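Local coordinates for adenylate cyclase-like protein (Chlamydia trachomatis, PDB 3GQS) that is of unknown function but carries an FHA domain, a phosphopeptide-recognition fold, and is probably a membrane protein akin to type III secretion components, at residues L40-M43 and S44-R47. Numbering follows the deposited sequence.
Sequences LSDM and SISR. With PO4 (phosphate ion), chain C.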
loop_
_atom_site.group_PDB
_atom_site.type_symbol
_atom_site.label_atom_id
_atom_site.label_comp_id
_atom_site.label_asym_id
_atom_site.label_seq_id
_atom_site.Cartn_x
_atom_site.Cartn_y
_atom_site.Cartn_z
ATOM N N LEU A 40 -7.230 -5.845 4.245
ATOM C CA LEU A 40 -6.430 -7.083 4.433
ATOM C C LEU A 40 -6.660 -7.654 5.842
ATOM O O LEU A 40 -6.426 -6.981 6.851
ATOM C CB LEU A 40 -4.936 -6.798 4.254
ATOM C CG LEU A 40 -4.528 -5.921 3.053
ATOM C CD1 LEU A 40 -3.134 -5.278 3.247
ATOM C CD2 LEU A 40 -4.625 -6.776 1.778
ATOM N N SER A 41 -7.104 -8.892 5.905
ATOM C CA SER A 41 -7.581 -9.484 7.183
ATOM C C SER A 41 -6.492 -9.930 8.198
ATOM O O SER A 41 -6.814 -10.433 9.239
ATOM C CB SER A 41 -8.536 -10.647 6.894
ATOM O OG SER A 41 -7.917 -11.616 6.064
ATOM N N ASP A 42 -5.231 -9.677 7.908
ATOM C CA ASP A 42 -4.108 -10.089 8.756
ATOM C C ASP A 42 -4.006 -9.277 10.055
ATOM O O ASP A 42 -3.921 -8.053 10.050
ATOM C CB ASP A 42 -2.832 -9.996 7.917
ATOM C CG ASP A 42 -1.562 -10.265 8.701
ATOM O OD1 ASP A 42 -1.587 -10.955 9.759
ATOM O OD2 ASP A 42 -0.516 -9.758 8.221
ATOM N N MET A 43 -3.997 -10.004 11.163
ATOM C CA MET A 43 -3.884 -9.463 12.528
ATOM C C MET A 43 -2.767 -8.426 12.738
ATOM O O MET A 43 -2.861 -7.605 13.637
ATOM C CB MET A 43 -3.664 -10.618 13.523
ATOM C CG MET A 43 -4.904 -11.458 13.850
ATOM S SD MET A 43 -6.077 -10.725 15.043
ATOM C CE MET A 43 -7.206 -9.852 13.911
ATOM N N SER A 44 -1.715 -8.481 11.926
ATOM C CA SER A 44 -0.519 -7.620 12.089
ATOM C C SER A 44 -0.625 -6.307 11.282
ATOM O O SER A 44 0.327 -5.515 11.202
ATOM C CB SER A 44 0.741 -8.386 11.678
ATOM O OG SER A 44 0.704 -8.632 10.277
ATOM N N ILE A 45 -1.787 -6.135 10.656
ATOM C CA ILE A 45 -2.141 -4.915 9.914
ATOM C C ILE A 45 -3.096 -4.004 10.769
ATOM O O ILE A 45 -4.193 -4.378 11.216
ATOM C CB ILE A 45 -2.712 -5.264 8.503
ATOM C CG1 ILE A 45 -1.653 -6.049 7.685
ATOM C CG2 ILE A 45 -3.061 -4.012 7.684
ATOM C CD1 ILE A 45 -2.170 -6.650 6.340
ATOM N N SER A 46 -2.652 -2.783 10.978
ATOM C CA SER A 46 -3.455 -1.779 11.661
ATOM C C SER A 46 -4.818 -1.560 10.973
ATOM O O SER A 46 -4.987 -1.832 9.779
ATOM C CB SER A 46 -2.655 -0.494 11.798
ATOM O OG SER A 46 -1.674 -0.689 12.803
ATOM N N ARG A 47 -5.791 -1.118 11.754
ATOM C CA ARG A 47 -7.145 -0.879 11.255
ATOM C C ARG A 47 -7.060 0.003 9.995
ATOM O O ARG A 47 -7.654 -0.271 8.961
ATOM C CB ARG A 47 -7.990 -0.210 12.308
ATOM C CG ARG A 47 -8.338 -1.110 13.461
ATOM C CD ARG A 47 -8.939 -0.368 14.654
ATOM N NE ARG A 47 -9.127 -1.258 15.797
ATOM C CZ ARG A 47 -8.186 -1.607 16.688
ATOM N NH1 ARG A 47 -6.953 -1.143 16.629
ATOM N NH2 ARG A 47 -8.502 -2.379 17.704
HETATM P P PO4 C . -4.007 0.050 15.243
HETATM O O1 PO4 C . -3.166 1.241 14.900
HETATM O O2 PO4 C . -3.052 -1.146 14.974
HETATM O O3 PO4 C . -4.462 0.087 16.692
HETATM O O4 PO4 C . -5.295 -0.161 14.506
#
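Asp42 to Ile45 form a type I beta turn, closed by the Ile45 N to Asp42 O hydrogen bond of 2.9 Å. The Asp42 carboxylate reaches forward to Ser44, its CG anti to the backbone N (chi1 174°). OD2 takes a hydrogen bond from Ser44 OG at 2.6 Å, met from above the carboxylate plane. OD1 receives a weak, nearly straight one from Ser44 N at 3.3 Å, which makes a weak Asx turn. Hydroxyls of Thr94 and Thr95 also bond OD2, tying the turn to the start of strand 95-102. On the strand 95-102 side, the CD1 methyl of Ile45 presses on Leu40 CB at 3.5 Å and touches Leu40 CD1 as well; both side chains also pack on Thr95. The turn belongs to the loop between strands 38-39 and 50-54 of the FHA beta-sandwich. The two residues after it hold a phosphate ion, probably from the crystallisation liquor, at a position consistent with the phosphothreonine site of FHA domains. Ser46 OG donates to its O2 at 2.6 Å. Arg47 grips O4 twice, through N at 3.0 Å and NH1 at 2.9 Å, with the phosphorus in the guanidinium plane at its edge. Lys68 N also bonds Ser46 OG, and Ser46 N donates to His49 ND1.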